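Local structure of putative protease I (Bacteroides thetaiotaomicron VPI-5482, 3CNE) at residues Gly17-Leu22 with Met49-Asp54; Pro79-Tyr84 with Val91-Val96; Ala112-Phe117 with Pro136-Gly141. The protein binds flavins such as lumichrome, riboflavin, FMN and FAD as a homodimer, may store them, and appears to lack protease or chaperone activity. All coordinates share one frame; numbering follows the deposited sequence.

Interaction 1: Gly17-Leu22 with Met49-Asp54; sequences GLFQYL and MVLIVD
Leu18 and Phe19, neighbours on helix 15-27, meet Leu51 of strand 50-52 and so join the first helix of this DJ-1/PfpI fold to its small β-hairpin, 42-44 with 50-52. The backbones stand well apart, Leu18 CA lying 10.9 Å from Leu51 CA, and long apolar side chains suit a gap of this width. The tight part is a single methyl-to-methyl approach: Leu18, its CG anti to the backbone N (chi1 -178°), reaches tip to tip toward Leu51. The Phe19 ring takes the other branch at its edge, with Leu51 CD2 in the ring plane 3.9 Å from CZ. One leucine fork thus serves two helix residues.

The solvent side is the strand's other face, where Val50 and Ile52, which alternate with Leu51, are partly exposed, and Asp54 beyond them is exposed. Replacing Leu51 by an alanine is likely to open a gap before Leu18 and leave the edge of the Phe19 ring without its methyl packing. The contact is itself part of the dimer interface, since Phe19 meets Phe19 of the second subunit with nearly parallel rings and residues 50-52 form an antiparallel ladder with a strand of that subunit. The closest approach between helix and strand is Leu18 CD2 to Leu51 CD1, 3.6 Å.

Interaction 2: Pro79-Tyr84 with Val91-Val96; sequences PVFQQY and VDLMEV
A Met-aromatic contact between Phe81 and Met94, widened by Leu93, fixes the loop that follows strand 69-73 against helix 88-102, the helix into which that loop leads. Phe81 is the one residue of 79-84 that reaches across. Its CG is anti to the backbone N (chi1 173°), which sends the ring off the loop toward the helix, and its far end, CZ and CE1, does the touching.

Met94, present as selenomethionine, approaches from the opposite direction. Its CG lies in the plane of the ring, at the edge, 3.8 Å from Phe81 CZ. The chain then bends at chi2 (-69°) and again at chi3 (89°), curling round the same corner of the ring: Met94 SE is 4.0 Å from Phe81 CZ, and Met94 CE is at 3.9 Å from that atom. The selenium of Met94 sits obliquely to the Phe81 ring, 5.2 Å from its centroid. An unbranched, flexible side chain suits this place because it can fold round a rim. Leu93, the residue before, brings its CD2 to 3.9 Å from Phe81 CE1, its side chain running at a slant to that of the phenylalanine.

Met116 of helix 113-119 lies against Phe81 and Met94, while Leu93 also rests on Phe72 of strand 69-73. Phe81 itself stays partly exposed.

No hydrogen bond joins the two segments, although nearby Tyr84 O accepts one from Asn90 ND2 of the same helix. Where Phe81 meets Leu93 and Met94, the hold comes from dispersion and from a Met-aromatic contact, made here by selenium in place of the natural sulfur, forces that depend on close shape matching more than on exact bond direction.

Interaction 3: Ala112-Phe117 with Pro136-Gly141; sequences AGAMMF and PAIQNG
Met115, four residues after the zinc ligand Cys111 and in the first turn of helix 113-119, faces Ala137 and Ile138 in the connection between strands 127-129 and 142-144. The helix begins just beyond Ala112, its N-cap residue, in a Gly-x-Cys-x-Gly sequence consistent with the nucleophile elbow of DJ-1/PfpI relatives; here the cysteine binds zinc together with Cys74.

The Met115 side chain, deposited as selenomethionine, can be followed outward. Its CB lies 4.1 Å from Ile138 CD1. CG is anti to the backbone N (chi1 -174°), and this extended start carries it along the loop to 3.7 Å from Ala137 CB. SE remains against the same methyl, 3.6 Å from Ala137 CB. A bend at chi3 (67°) then turns CE off, so that the terminal methyl of Met115 is 5.5 Å from Ala137 CB, and CG and SE do the packing. Alanine suits position 137, because its lone methyl can lie flush against the long methionine chain.

Ile138 works at the backbone level. Its CD1 is pressed against the helix itself, 3.6 Å from Met115 CA and 3.6 Å from Ala114 O, with Ala114 CB a little farther away. The small Ala114 is consistent with so near an approach; the two CA atoms of Met115 and Ile138 are 5.9 Å apart. The side-chain contacts are apolar, and no hydrogen bond joins the segments.

Just past them, Asp118 OD2 of the same helix accepts hydrogen bonds from the backbone N of Gln139 and of Asn140, adding a polar fastening. Helix 113-119 is contacted from several parts of the fold: Ala114 and Ile138 both meet Val128 of strand 127-129, whereas Phe117 packs on strand 69-73 and on Ile97 of helix 88-102.

Overall arrangement
From the N terminus, interaction 1 is the first to close, bringing the hairpin strand 50-52 back to helix 15-27 after strand 31-36 has intervened. Interaction 2 is local, folding the loop after strand 69-73 onto helix 88-102. Interaction 3 follows strand 106-110 and ties helix 113-119 to the segment leading into strand 142-144. The three lie in series, none nested in or crossing another. Interactions 2 and 3, with centres about 13 Å apart, touch where helix 88-102 meets helix 113-119. Interaction 1 stands across the chain's centre from interaction 3, their centres about 23 Å apart, at the dimer interface.

Interaction 1: Gly17-Leu22 with Met49-Asp54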
ATOM      1  N   GLY A  17       4.765   0.915   0.643  1.00 20.39           N
ATOM      2  CA  GLY A  17       5.747  -0.065   1.186  1.00 20.42           C
ATOM      3  C   GLY A  17       5.099  -1.023   2.192  1.00 20.92           C
ATOM      4  O   GLY A  17       5.217  -2.249   2.070  1.00 20.06           O
ATOM      5  N   LEU A  18       4.390  -0.455   3.171  1.00 20.08           N
ATOM      6  CA  LEU A  18       3.804  -1.230   4.246  1.00 20.18           C
ATOM      7  C   LEU A  18       2.954  -2.382   3.690  1.00 20.39           C
ATOM      8  O   LEU A  18       3.195  -3.534   4.012  1.00 20.62           O
ATOM      9  CB  LEU A  18       2.947  -0.349   5.176  1.00 19.98           C
ATOM     10  CG  LEU A  18       2.318  -1.084   6.373  1.00 21.06           C
ATOM     11  CD1 LEU A  18       3.394  -1.745   7.276  1.00 18.48           C
ATOM     12  CD2 LEU A  18       1.434  -0.161   7.185  1.00 18.66           C
ATOM     13  N   PHE A  19       1.972  -2.044   2.856  1.00 20.75           N
ATOM     14  CA  PHE A  19       1.025  -3.021   2.369  1.00 20.99           C
ATOM     15  C   PHE A  19       1.573  -4.051   1.381  1.00 21.07           C
ATOM     16  O   PHE A  19       1.051  -5.155   1.298  1.00 20.32           O
ATOM     17  CB  PHE A  19      -0.267  -2.349   1.903  1.00 20.91           C
ATOM     18  CG  PHE A  19      -1.096  -1.908   3.051  1.00 22.46           C
ATOM     19  CD1 PHE A  19      -1.026  -0.610   3.509  1.00 22.52           C
ATOM     20  CD2 PHE A  19      -1.871  -2.836   3.752  1.00 21.68           C
ATOM     21  CE1 PHE A  19      -1.791  -0.190   4.611  1.00 25.13           C
ATOM     22  CE2 PHE A  19      -2.612  -2.429   4.852  1.00 20.38           C
ATOM     23  CZ  PHE A  19      -2.564  -1.116   5.281  1.00 22.10           C
ATOM     24  N   GLN A  20       2.615  -3.690   0.648  1.00 20.75           N
ATOM     25  CA  GLN A  20       3.363  -4.710  -0.103  1.00 22.37           C
ATOM     26  C   GLN A  20       3.824  -5.836   0.816  1.00 21.87           C
ATOM     27  O   GLN A  20       3.649  -6.999   0.491  1.00 22.51           O
ATOM     28  CB  GLN A  20       4.574  -4.089  -0.805  1.00 22.47           C
ATOM     29  CG  GLN A  20       4.217  -3.345  -2.073  1.00 23.14           C
ATOM     30  CD  GLN A  20       5.464  -2.981  -2.841  1.00 25.78           C
ATOM     31  OE1 GLN A  20       6.086  -3.846  -3.480  1.00 25.50           O
ATOM     32  NE2 GLN A  20       5.877  -1.718  -2.744  1.00 22.27           N
ATOM     33  N   TYR A  21       4.380  -5.495   1.978  1.00 21.36           N
ATOM     34  CA  TYR A  21       4.718  -6.512   2.965  1.00 21.96           C
ATOM     35  C   TYR A  21       3.462  -7.229   3.478  1.00 21.82           C
ATOM     36  O   TYR A  21       3.420  -8.457   3.486  1.00 21.09           O
ATOM     37  CB  TYR A  21       5.478  -5.930   4.164  1.00 22.16           C
ATOM     38  CG  TYR A  21       6.825  -5.305   3.852  1.00 22.81           C
ATOM     39  CD1 TYR A  21       7.879  -6.088   3.348  1.00 26.12           C
ATOM     40  CD2 TYR A  21       7.073  -3.953   4.119  1.00 20.41           C
ATOM     41  CE1 TYR A  21       9.137  -5.521   3.068  1.00 25.34           C
ATOM     42  CE2 TYR A  21       8.322  -3.391   3.857  1.00 24.17           C
ATOM     43  CZ  TYR A  21       9.350  -4.190   3.335  1.00 21.30           C
ATOM     44  OH  TYR A  21      10.587  -3.654   3.060  1.00 21.32           O
ATOM     45  N   LEU A  22       2.450  -6.465   3.899  1.00 21.77           N
ATOM     46  CA  LEU A  22       1.338  -7.069   4.628  1.00 21.82           C
ATOM     47  C   LEU A  22       0.501  -7.949   3.732  1.00 23.28           C
ATOM     48  O   LEU A  22       0.046  -9.004   4.165  1.00 24.21           O
ATOM     49  CB  LEU A  22       0.485  -6.032   5.356  1.00 21.36           C
ATOM     50  CG  LEU A  22       1.233  -5.092   6.312  1.00 19.42           C
ATOM     51  CD1 LEU A  22       0.234  -4.231   7.070  1.00 21.36           C
ATOM     52  CD2 LEU A  22       2.165  -5.850   7.281  1.00 18.40           C
HETATM   53  N   MSE A  49      -3.690   9.055   4.976  1.00 21.20           N
HETATM   54  CA  MSE A  49      -4.731   8.175   5.514  1.00 21.23           C
HETATM   55  C   MSE A  49      -4.375   7.889   6.974  1.00 21.44           C
HETATM   56  O   MSE A  49      -3.252   8.070   7.370  1.00 21.97           O
HETATM   57  CB  MSE A  49      -4.856   6.851   4.722  1.00 20.85           C
HETATM   58  CG  MSE A  49      -5.201   6.990   3.247  1.00 20.00           C
HETATM   59 SE   MSE A  49      -6.928   7.965   2.982  1.00 35.35          SE
HETATM   60  CE  MSE A  49      -6.073   9.658   2.383  1.00 24.44           C
ATOM     61  N   VAL A  50      -5.328   7.405   7.743  1.00 23.07           N
ATOM     62  CA  VAL A  50      -5.084   6.981   9.106  1.00 24.54           C
ATOM     63  C   VAL A  50      -5.148   5.463   9.190  1.00 25.25           C
ATOM     64  O   VAL A  50      -6.107   4.850   8.706  1.00 26.30           O
ATOM     65  CB  VAL A  50      -6.122   7.646  10.052  1.00 25.02           C
ATOM     66  CG1 VAL A  50      -6.058   7.067  11.469  1.00 26.82           C
ATOM     67  CG2 VAL A  50      -5.906   9.157  10.078  1.00 25.74           C
ATOM     68  N   LEU A  51      -4.105   4.862   9.781  1.00 25.62           N
ATOM     69  CA  LEU A  51      -4.092   3.451  10.120  1.00 25.42           C
ATOM     70  C   LEU A  51      -4.109   3.281  11.633  1.00 24.98           C
ATOM     71  O   LEU A  51      -3.448   4.013  12.359  1.00 24.47           O
ATOM     72  CB  LEU A  51      -2.838   2.755   9.565  1.00 25.74           C
ATOM     73  CG  LEU A  51      -2.569   2.834   8.055  1.00 27.11           C
ATOM     74  CD1 LEU A  51      -1.234   2.187   7.786  1.00 26.05           C
ATOM     75  CD2 LEU A  51      -3.657   2.109   7.280  1.00 27.20           C
ATOM     76  N   ILE A  52      -4.883   2.313  12.102  1.00 25.36           N
ATOM     77  CA  ILE A  52      -4.785   1.880  13.501  1.00 25.61           C
ATOM     78  C   ILE A  52      -4.127   0.503  13.459  1.00 24.68           C
ATOM     79  O   ILE A  52      -4.689  -0.456  12.934  1.00 25.86           O
ATOM     80  CB  ILE A  52      -6.145   1.888  14.212  1.00 25.66           C
ATOM     81  CG1 ILE A  52      -6.826   3.267  13.999  1.00 26.59           C
ATOM     82  CG2 ILE A  52      -5.965   1.568  15.729  1.00 26.90           C
ATOM     83  CD1 ILE A  52      -8.150   3.483  14.808  1.00 27.56           C
ATOM     84  N   VAL A  53      -2.912   0.424  13.975  1.00 23.67           N
ATOM     85  CA  VAL A  53      -2.125  -0.812  13.893  1.00 22.82           C
ATOM     86  C   VAL A  53      -2.355  -1.628  15.185  1.00 23.41           C
ATOM     87  O   VAL A  53      -3.287  -1.317  15.925  1.00 22.52           O
ATOM     88  CB  VAL A  53      -0.646  -0.543  13.563  1.00 22.67           C
ATOM     89  CG1 VAL A  53      -0.512   0.252  12.237  1.00 22.45           C
ATOM     90  CG2 VAL A  53       0.074   0.210  14.733  1.00 22.03           C
ATOM     91  N   ASP A  54      -1.547  -2.669  15.431  1.00 22.53           N
ATOM     92  CA  ASP A  54      -1.836  -3.616  16.503  1.00 23.69           C
ATOM     93  C   ASP A  54      -1.382  -3.132  17.876  1.00 23.32           C
ATOM     94  O   ASP A  54      -1.981  -3.490  18.893  1.00 22.79           O
ATOM     95  CB  ASP A  54      -1.212  -4.987  16.208  1.00 23.90           C
ATOM     96  CG  ASP A  54      -1.777  -5.624  14.914  1.00 26.69           C
ATOM     97  OD1 ASP A  54      -3.016  -5.551  14.711  1.00 29.38           O
ATOM     98  OD2 ASP A  54      -0.987  -6.154  14.103  1.00 27.79           O
TER

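Interaction 2: Pro79-Tyr84 with Val91-Val96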
ATOM      1  N   PRO A  79      13.296  10.764   7.768  1.00 23.61           N
ATOM      2  CA  PRO A  79      14.191  11.936   7.643  1.00 24.47           C
ATOM      3  C   PRO A  79      14.085  13.001   8.764  1.00 25.05           C
ATOM      4  O   PRO A  79      14.910  13.924   8.812  1.00 26.39           O
ATOM      5  CB  PRO A  79      13.814  12.508   6.281  1.00 23.93           C
ATOM      6  CG  PRO A  79      13.199  11.332   5.538  1.00 24.34           C
ATOM      7  CD  PRO A  79      12.384  10.670   6.615  1.00 23.25           C
ATOM      8  N   VAL A  80      13.122  12.874   9.680  1.00 25.56           N
ATOM      9  CA  VAL A  80      13.139  13.734  10.883  1.00 26.34           C
ATOM     10  C   VAL A  80      13.539  12.985  12.140  1.00 27.12           C
ATOM     11  O   VAL A  80      13.606  13.573  13.211  1.00 27.18           O
ATOM     12  CB  VAL A  80      11.798  14.515  11.138  1.00 26.43           C
ATOM     13  CG1 VAL A  80      11.587  15.536  10.057  1.00 26.30           C
ATOM     14  CG2 VAL A  80      10.583  13.583  11.278  1.00 24.92           C
ATOM     15  N   PHE A  81      13.807  11.685  11.999  1.00 27.72           N
ATOM     16  CA  PHE A  81      14.171  10.837  13.123  1.00 28.89           C
ATOM     17  C   PHE A  81      15.282  11.476  13.966  1.00 30.14           C
ATOM     18  O   PHE A  81      15.205  11.475  15.199  1.00 29.87           O
ATOM     19  CB  PHE A  81      14.595   9.452  12.618  1.00 28.62           C
ATOM     20  CG  PHE A  81      15.156   8.559  13.689  1.00 28.82           C
ATOM     21  CD1 PHE A  81      14.311   7.814  14.509  1.00 28.16           C
ATOM     22  CD2 PHE A  81      16.531   8.441  13.865  1.00 29.68           C
ATOM     23  CE1 PHE A  81      14.845   6.978  15.494  1.00 29.09           C
ATOM     24  CE2 PHE A  81      17.061   7.625  14.861  1.00 28.32           C
ATOM     25  CZ  PHE A  81      16.201   6.896  15.674  1.00 26.78           C
ATOM     26  N   GLN A  82      16.289  12.037  13.284  1.00 31.60           N
ATOM     27  CA  GLN A  82      17.493  12.579  13.936  1.00 34.23           C
ATOM     28  C   GLN A  82      17.222  13.805  14.788  1.00 33.55           C
ATOM     29  O   GLN A  82      17.821  13.933  15.858  1.00 33.98           O
ATOM     30  CB  GLN A  82      18.634  12.827  12.942  1.00 33.73           C
ATOM     31  CG  GLN A  82      19.443  11.543  12.636  1.00 38.25           C
ATOM     32  CD  GLN A  82      20.854  11.794  12.037  1.00 38.66           C
ATOM     33  OE1 GLN A  82      21.600  12.689  12.480  1.00 45.73           O
ATOM     34  NE2 GLN A  82      21.221  10.983  11.039  1.00 43.70           N
ATOM     35  N   GLN A  83      16.318  14.683  14.323  1.00 32.89           N
ATOM     36  CA  GLN A  83      15.836  15.845  15.087  1.00 32.91           C
ATOM     37  C   GLN A  83      15.114  15.486  16.372  1.00 32.16           C
ATOM     38  O   GLN A  83      15.007  16.324  17.278  1.00 31.89           O
ATOM     39  CB  GLN A  83      14.782  16.636  14.306  1.00 33.05           C
ATOM     40  CG  GLN A  83      15.176  17.195  12.998  1.00 37.03           C
ATOM     41  CD  GLN A  83      14.007  17.901  12.337  1.00 42.33           C
ATOM     42  OE1 GLN A  83      13.052  18.338  13.010  1.00 43.52           O
ATOM     43  NE2 GLN A  83      14.067  18.013  11.022  1.00 43.41           N
ATOM     44  N   TYR A  84      14.531  14.294  16.410  1.00 31.20           N
ATOM     45  CA  TYR A  84      13.574  13.964  17.463  1.00 30.30           C
ATOM     46  C   TYR A  84      14.057  12.967  18.490  1.00 30.61           C
ATOM     47  O   TYR A  84      13.466  11.902  18.663  1.00 29.68           O
ATOM     48  CB  TYR A  84      12.257  13.503  16.847  1.00 30.62           C
ATOM     49  CG  TYR A  84      11.446  14.609  16.223  1.00 27.89           C
ATOM     50  CD1 TYR A  84      11.287  15.840  16.873  1.00 29.74           C
ATOM     51  CD2 TYR A  84      10.820  14.429  14.991  1.00 28.24           C
ATOM     52  CE1 TYR A  84      10.522  16.863  16.308  1.00 29.61           C
ATOM     53  CE2 TYR A  84      10.039  15.452  14.415  1.00 25.00           C
ATOM     54  CZ  TYR A  84       9.915  16.666  15.072  1.00 29.36           C
ATOM     55  OH  TYR A  84       9.139  17.673  14.508  1.00 29.92           O
ATOM     56  N   VAL A  91      13.846   6.257  20.627  1.00 23.83           N
ATOM     57  CA  VAL A  91      14.869   5.599  21.448  1.00 23.93           C
ATOM     58  C   VAL A  91      14.550   4.104  21.499  1.00 24.75           C
ATOM     59  O   VAL A  91      15.435   3.259  21.301  1.00 24.30           O
ATOM     60  CB  VAL A  91      14.944   6.221  22.861  1.00 23.19           C
ATOM     61  CG1 VAL A  91      15.838   5.387  23.784  1.00 24.57           C
ATOM     62  CG2 VAL A  91      15.412   7.711  22.803  1.00 22.39           C
ATOM     63  N   ASP A  92      13.281   3.778  21.739  1.00 25.54           N
ATOM     64  CA  ASP A  92      12.835   2.388  21.671  1.00 26.61           C
ATOM     65  C   ASP A  92      13.145   1.737  20.329  1.00 26.44           C
ATOM     66  O   ASP A  92      13.589   0.608  20.296  1.00 27.59           O
ATOM     67  CB  ASP A  92      11.355   2.260  21.976  1.00 26.53           C
ATOM     68  CG  ASP A  92      11.005   2.668  23.398  1.00 30.23           C
ATOM     69  OD1 ASP A  92      11.926   2.731  24.262  1.00 29.94           O
ATOM     70  OD2 ASP A  92       9.801   2.934  23.648  1.00 29.25           O
ATOM     71  N   LEU A  93      12.913   2.444  19.227  1.00 27.17           N
ATOM     72  CA  LEU A  93      13.263   1.930  17.894  1.00 26.95           C
ATOM     73  C   LEU A  93      14.705   1.385  17.798  1.00 26.86           C
ATOM     74  O   LEU A  93      14.925   0.288  17.301  1.00 24.60           O
ATOM     75  CB  LEU A  93      13.066   3.016  16.825  1.00 27.24           C
ATOM     76  CG  LEU A  93      13.267   2.536  15.382  1.00 27.20           C
ATOM     77  CD1 LEU A  93      12.342   1.373  15.049  1.00 26.94           C
ATOM     78  CD2 LEU A  93      13.026   3.670  14.395  1.00 27.10           C
HETATM   79  N   MSE A  94      15.662   2.198  18.238  1.00 27.64           N
HETATM   80  CA  MSE A  94      17.078   1.848  18.238  1.00 28.78           C
HETATM   81  C   MSE A  94      17.330   0.617  19.085  1.00 28.55           C
HETATM   82  O   MSE A  94      18.048  -0.296  18.668  1.00 28.29           O
HETATM   83  CB  MSE A  94      17.925   3.011  18.754  1.00 29.68           C
HETATM   84  CG  MSE A  94      17.911   4.230  17.848  1.00 32.14           C
HETATM   85 SE   MSE A  94      18.842   3.910  16.144  1.00 43.18          SE
HETATM   86  CE  MSE A  94      17.387   3.212  15.021  1.00 33.14           C
ATOM     87  N   GLU A  95      16.734   0.606  20.273  1.00 28.81           N
ATOM     88  CA  GLU A  95      16.836  -0.512  21.190  1.00 29.71           C
ATOM     89  C   GLU A  95      16.330  -1.805  20.540  1.00 28.39           C
ATOM     90  O   GLU A  95      17.012  -2.838  20.538  1.00 27.03           O
ATOM     91  CB  GLU A  95      16.015  -0.232  22.455  1.00 30.14           C
ATOM     92  CG  GLU A  95      16.391  -1.170  23.593  1.00 33.20           C
ATOM     93  CD  GLU A  95      15.469  -1.091  24.799  1.00 34.00           C
ATOM     94  OE1 GLU A  95      15.197   0.046  25.284  1.00 37.05           O
ATOM     95  OE2 GLU A  95      15.047  -2.193  25.271  1.00 39.37           O
ATOM     96  N   VAL A  96      15.132  -1.728  19.987  1.00 26.64           N
ATOM     97  CA  VAL A  96      14.479  -2.893  19.390  1.00 25.82           C
ATOM     98  C   VAL A  96      15.231  -3.412  18.176  1.00 24.81           C
ATOM     99  O   VAL A  96      15.339  -4.616  17.980  1.00 25.80           O
ATOM    100  CB  VAL A  96      12.998  -2.595  19.046  1.00 25.90           C
ATOM    101  CG1 VAL A  96      12.457  -3.622  18.067  1.00 24.69           C
ATOM    102  CG2 VAL A  96      12.138  -2.554  20.347  1.00 24.84           C
TER

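Interaction 3: Ala112-Phe117 with Pro136-Gly141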
ATOM      1  N   ALA A 112      14.971   4.111   3.674  1.00 29.76           N
ATOM      2  CA  ALA A 112      16.021   4.418   4.679  1.00 29.02           C
ATOM      3  C   ALA A 112      16.136   3.374   5.796  1.00 28.60           C
ATOM      4  O   ALA A 112      16.866   3.584   6.767  1.00 28.20           O
ATOM      5  CB  ALA A 112      15.844   5.864   5.271  1.00 29.01           C
ATOM      6  N   GLY A 113      15.428   2.243   5.645  1.00 28.59           N
ATOM      7  CA  GLY A 113      15.494   1.132   6.586  1.00 27.87           C
ATOM      8  C   GLY A 113      16.911   0.664   6.893  1.00 28.07           C
ATOM      9  O   GLY A 113      17.258   0.427   8.061  1.00 27.10           O
ATOM     10  N   ALA A 114      17.737   0.530   5.850  1.00 28.04           N
ATOM     11  CA  ALA A 114      19.122   0.075   6.031  1.00 28.69           C
ATOM     12  C   ALA A 114      19.911   1.071   6.894  1.00 29.73           C
ATOM     13  O   ALA A 114      20.845   0.683   7.624  1.00 29.14           O
ATOM     14  CB  ALA A 114      19.805  -0.092   4.690  1.00 28.30           C
HETATM   15  N   MSE A 115      19.532   2.346   6.811  1.00 30.44           N
HETATM   16  CA  MSE A 115      20.203   3.379   7.604  1.00 33.77           C
HETATM   17  C   MSE A 115      19.820   3.255   9.072  1.00 31.34           C
HETATM   18  O   MSE A 115      20.673   3.356   9.953  1.00 30.62           O
HETATM   19  CB  MSE A 115      19.878   4.761   7.074  1.00 33.28           C
HETATM   20  CG  MSE A 115      20.658   5.881   7.755  1.00 36.66           C
HETATM   21 SE   MSE A 115      19.907   7.623   7.286  1.00 44.68          SE
HETATM   22  CE  MSE A 115      18.140   7.588   8.160  1.00 39.02           C
HETATM   23  N   MSE A 116      18.536   3.010   9.327  1.00 30.87           N
HETATM   24  CA  MSE A 116      18.070   2.768  10.697  1.00 30.08           C
HETATM   25  C   MSE A 116      18.833   1.575  11.302  1.00 28.75           C
HETATM   26  O   MSE A 116      19.258   1.611  12.459  1.00 27.21           O
HETATM   27  CB  MSE A 116      16.555   2.548  10.717  1.00 30.61           C
HETATM   28  CG  MSE A 116      15.767   3.775  10.239  1.00 34.09           C
HETATM   29 SE   MSE A 116      15.983   5.276  11.504  1.00 45.08          SE
HETATM   30  CE  MSE A 116      14.872   4.590  12.885  1.00 40.77           C
ATOM     31  N   PHE A 117      18.986   0.517  10.506  1.00 27.91           N
ATOM     32  CA  PHE A 117      19.780  -0.637  10.899  1.00 27.64           C
ATOM     33  C   PHE A 117      21.230  -0.226  11.178  1.00 27.53           C
ATOM     34  O   PHE A 117      21.769  -0.569  12.232  1.00 28.10           O
ATOM     35  CB  PHE A 117      19.719  -1.753   9.823  1.00 27.10           C
ATOM     36  CG  PHE A 117      18.340  -2.364   9.618  1.00 25.42           C
ATOM     37  CD1 PHE A 117      17.347  -2.261  10.589  1.00 25.06           C
ATOM     38  CD2 PHE A 117      18.060  -3.086   8.451  1.00 25.97           C
ATOM     39  CE1 PHE A 117      16.067  -2.869  10.391  1.00 26.22           C
ATOM     40  CE2 PHE A 117      16.801  -3.689   8.247  1.00 26.26           C
ATOM     41  CZ  PHE A 117      15.803  -3.568   9.220  1.00 24.65           C
ATOM     42  N   PRO A 136      24.871   8.020   1.757  1.00 37.82           N
ATOM     43  CA  PRO A 136      26.056   8.524   2.451  1.00 38.41           C
ATOM     44  C   PRO A 136      26.037   8.289   3.965  1.00 38.36           C
ATOM     45  O   PRO A 136      27.091   8.366   4.599  1.00 38.69           O
ATOM     46  CB  PRO A 136      26.020  10.033   2.173  1.00 38.70           C
ATOM     47  CG  PRO A 136      25.133  10.204   0.998  1.00 38.91           C
ATOM     48  CD  PRO A 136      24.122   9.109   1.104  1.00 38.08           C
ATOM     49  N   ALA A 137      24.865   8.010   4.537  1.00 37.52           N
ATOM     50  CA  ALA A 137      24.775   7.746   5.975  1.00 37.18           C
ATOM     51  C   ALA A 137      25.148   6.316   6.366  1.00 36.62           C
ATOM     52  O   ALA A 137      25.245   6.004   7.553  1.00 37.04           O
ATOM     53  CB  ALA A 137      23.394   8.113   6.509  1.00 37.08           C
ATOM     54  N   ILE A 138      25.351   5.448   5.378  1.00 36.05           N
ATOM     55  CA  ILE A 138      25.746   4.069   5.650  1.00 35.52           C
ATOM     56  C   ILE A 138      27.248   4.017   5.899  1.00 35.88           C
ATOM     57  O   ILE A 138      28.040   4.212   4.970  1.00 35.48           O
ATOM     58  CB  ILE A 138      25.328   3.095   4.485  1.00 35.84           C
ATOM     59  CG1 ILE A 138      23.804   3.093   4.295  1.00 34.52           C
ATOM     60  CG2 ILE A 138      25.862   1.689   4.711  1.00 33.51           C
ATOM     61  CD1 ILE A 138      23.035   2.606   5.513  1.00 33.54           C
ATOM     62  N   GLN A 139      27.636   3.788   7.150  1.00 36.06           N
ATOM     63  CA  GLN A 139      29.065   3.628   7.483  1.00 37.47           C
ATOM     64  C   GLN A 139      29.497   2.268   8.043  1.00 36.92           C
ATOM     65  O   GLN A 139      30.648   1.873   7.848  1.00 37.46           O
ATOM     66  CB  GLN A 139      29.611   4.767   8.366  1.00 37.64           C
ATOM     67  CG  GLN A 139      28.618   5.775   8.897  1.00 38.30           C
ATOM     68  CD  GLN A 139      29.315   6.910   9.603  1.00 40.11           C
ATOM     69  OE1 GLN A 139      30.552   6.977   9.617  1.00 44.47           O
ATOM     70  NE2 GLN A 139      28.537   7.814  10.206  1.00 42.79           N
ATOM     71  N   ASN A 140      28.592   1.576   8.738  1.00 36.01           N
ATOM     72  CA  ASN A 140      28.857   0.232   9.249  1.00 35.38           C
ATOM     73  C   ASN A 140      28.695  -0.866   8.200  1.00 34.99           C
ATOM     74  O   ASN A 140      29.524  -1.774   8.115  1.00 34.89           O
ATOM     75  CB  ASN A 140      28.003  -0.062  10.479  1.00 34.67           C
ATOM     76  CG  ASN A 140      28.356   0.838  11.649  1.00 35.79           C
ATOM     77  OD1 ASN A 140      27.506   1.580  12.169  1.00 35.82           O
ATOM     78  ND2 ASN A 140      29.609   0.797  12.060  1.00 30.66           N
ATOM     79  N   GLY A 141      27.625  -0.784   7.416  1.00 34.23           N
ATOM     80  CA  GLY A 141      27.385  -1.739   6.345  1.00 34.04           C
ATOM     81  C   GLY A 141      28.064  -1.306   5.065  1.00 33.76           C
ATOM     82  O   GLY A 141      28.821  -0.341   5.049  1.00 33.68           O
TER